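Local coordinates for protein polyphosphate kinase (Porphyromonas gingivalis, PDB 2O8R) that probably catalyses the reversible transfer of the terminal phosphate of ATP onto a growing polyphosphate chain, as a member of the polyphosphate kinase 1 family, at residues 486-489 / 490-494. The protein carries 3 engineered substitutions. Sequence-based numbering, arbitrary orientation.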
loop_
_atom_site.group_PDB
_atom_site.type_symbol
_atom_site.label_atom_id
_atom_site.label_comp_id
_atom_site.label_asym_id
_atom_site.label_seq_id
_atom_site.Cartn_x
_atom_site.Cartn_y
_atom_site.Cartn_z
ATOM N N ILE A 486 -25.546 -14.919 -25.533
ATOM C CA ILE A 486 -24.867 -14.032 -24.601
ATOM C C ILE A 486 -23.394 -13.966 -24.954
ATOM O O ILE A 486 -22.817 -12.878 -25.032
ATOM C CB ILE A 486 -24.981 -14.498 -23.133
ATOM C CG1 ILE A 486 -26.406 -14.929 -22.781
ATOM C CG2 ILE A 486 -24.515 -13.389 -22.188
ATOM C CD1 ILE A 486 -27.306 -13.805 -22.382
ATOM N N VAL A 487 -22.784 -15.129 -25.176
ATOM C CA VAL A 487 -21.331 -15.184 -25.355
ATOM C C VAL A 487 -20.966 -14.401 -26.601
ATOM O O VAL A 487 -19.882 -13.815 -26.684
ATOM C CB VAL A 487 -20.786 -16.630 -25.407
ATOM C CG1 VAL A 487 -19.466 -16.710 -26.191
ATOM C CG2 VAL A 487 -20.621 -17.195 -23.992
ATOM N N HIS A 488 -21.909 -14.345 -27.535
ATOM C CA HIS A 488 -21.684 -13.653 -28.785
ATOM C C HIS A 488 -21.859 -12.156 -28.574
ATOM O O HIS A 488 -21.146 -11.335 -29.161
ATOM C CB HIS A 488 -22.645 -14.161 -29.867
ATOM C CG HIS A 488 -22.420 -13.525 -31.199
ATOM N ND1 HIS A 488 -23.054 -12.364 -31.587
ATOM C CD2 HIS A 488 -21.593 -13.862 -32.216
ATOM C CE1 HIS A 488 -22.632 -12.016 -32.789
ATOM N NE2 HIS A 488 -21.742 -12.906 -33.190
ATOM N N ASP A 489 -22.826 -11.814 -27.733
ATOM C CA ASP A 489 -23.154 -10.427 -27.450
ATOM C C ASP A 489 -22.012 -9.752 -26.720
ATOM O O ASP A 489 -21.633 -8.627 -27.059
ATOM C CB ASP A 489 -24.427 -10.360 -26.620
ATOM C CG ASP A 489 -25.678 -10.461 -27.469
ATOM O OD1 ASP A 489 -25.547 -10.388 -28.707
ATOM O OD2 ASP A 489 -26.791 -10.594 -26.901
ATOM N N VAL A 490 -21.468 -10.462 -25.732
ATOM C CA VAL A 490 -20.309 -10.004 -24.986
ATOM C C VAL A 490 -19.112 -9.916 -25.937
ATOM O O VAL A 490 -18.364 -8.921 -25.928
ATOM C CB VAL A 490 -20.007 -10.940 -23.797
ATOM C CG1 VAL A 490 -18.674 -10.596 -23.157
ATOM C CG2 VAL A 490 -21.114 -10.860 -22.757
ATOM N N TYR A 491 -18.958 -10.948 -26.769
ATOM C CA TYR A 491 -17.949 -10.955 -27.818
ATOM C C TYR A 491 -18.002 -9.671 -28.638
ATOM O O TYR A 491 -16.996 -8.973 -28.807
ATOM C CB TYR A 491 -18.158 -12.148 -28.742
ATOM C CG TYR A 491 -17.395 -12.026 -30.037
ATOM C CD1 TYR A 491 -16.045 -12.335 -30.090
ATOM C CD2 TYR A 491 -18.020 -11.598 -31.206
ATOM C CE1 TYR A 491 -15.330 -12.215 -31.257
ATOM C CE2 TYR A 491 -17.311 -11.478 -32.379
ATOM C CZ TYR A 491 -15.963 -11.791 -32.397
ATOM O OH TYR A 491 -15.233 -11.674 -33.559
ATOM N N ARG A 492 -19.194 -9.382 -29.140
ATOM C CA ARG A 492 -19.445 -8.216 -29.959
ATOM C C ARG A 492 -19.222 -6.931 -29.186
ATOM O O ARG A 492 -18.664 -5.976 -29.729
ATOM C CB ARG A 492 -20.873 -8.254 -30.510
ATOM C CG ARG A 492 -21.213 -7.078 -31.376
ATOM C CD ARG A 492 -22.645 -7.128 -31.863
ATOM N NE ARG A 492 -22.764 -7.750 -33.177
ATOM C CZ ARG A 492 -23.524 -8.804 -33.438
ATOM N NH1 ARG A 492 -24.254 -9.358 -32.480
ATOM N NH2 ARG A 492 -23.558 -9.299 -34.664
ATOM N N LEU A 493 -19.649 -6.909 -27.923
ATOM C CA LEU A 493 -19.447 -5.736 -27.067
ATOM C C LEU A 493 -17.970 -5.353 -26.985
ATOM O O LEU A 493 -17.617 -4.184 -27.175
ATOM C CB LEU A 493 -20.009 -5.963 -25.668
ATOM C CG LEU A 493 -19.784 -4.856 -24.626
ATOM C CD1 LEU A 493 -20.319 -3.503 -25.087
ATOM C CD2 LEU A 493 -20.376 -5.259 -23.261
ATOM N N PHE A 494 -17.105 -6.333 -26.728
ATOM C CA PHE A 494 -15.699 -6.015 -26.552
ATOM C C PHE A 494 -15.039 -5.542 -27.838
ATOM O O PHE A 494 -14.116 -4.735 -27.802
ATOM C CB PHE A 494 -14.936 -7.185 -25.974
ATOM C CG PHE A 494 -15.053 -7.320 -24.482
ATOM C CD1 PHE A 494 -14.397 -6.440 -23.644
ATOM C CD2 PHE A 494 -15.794 -8.350 -23.916
ATOM C CE1 PHE A 494 -14.475 -6.572 -22.266
ATOM C CE2 PHE A 494 -15.885 -8.488 -22.531
ATOM C CZ PHE A 494 -15.226 -7.599 -21.704
#
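His488 and Arg492, one turn apart on the α-helix 484-497, meet where His488 CE1 lies over one face of the guanidinium, with Arg492 NH1 near the imidazole plane at that edge. One side of the helix lies against the mixed β-sheet of the first phospholipase D-like C-terminal domain. Arg492 NH1 is 3.4 Å from His488 ND1, but the angle is too poor for a hydrogen bond. The two planes stand 71° apart. Arg492 is extended through its first two torsions and bends at chi3 (-94°), folding the guanidinium back toward His488. The His488 ring, swung anti to its own N (chi1 -177°), also passes obliquely by Tyr491, its i+3 neighbour, with centroids 5.8 Å apart. Asp489 OD1, three residues before Arg492, sits at the guanidinium edge, 4.1 Å from Arg492 NH1, opposite in charge yet beyond a salt bridge. Both groups are gripped elsewhere: the carboxylate accepts backbone N-H groups of Ser507, Arg508 and Leu509, while Arg492 NE forms a salt bridge with Glu502. A sulfate lies near Arg492 NH2, a long and weak contact. Ile486 CG2 and Val490 CG2 come within 4.3 Å; Ile486 rests on Leu461, and Val490 on Leu444 and Ala459, where the helix packs on strands 442-447 and 457-462. Val490 N, Tyr491 N, Arg492 N and Leu493 N bond the carbonyl oxygens of Ile486, Val487, His488 and Asp489. His488 O accepts Arg492 N at 2.8 Å and also lies at the edge of the Tyr491 ring, with His488 O 3.7 Å from Tyr491 CD2.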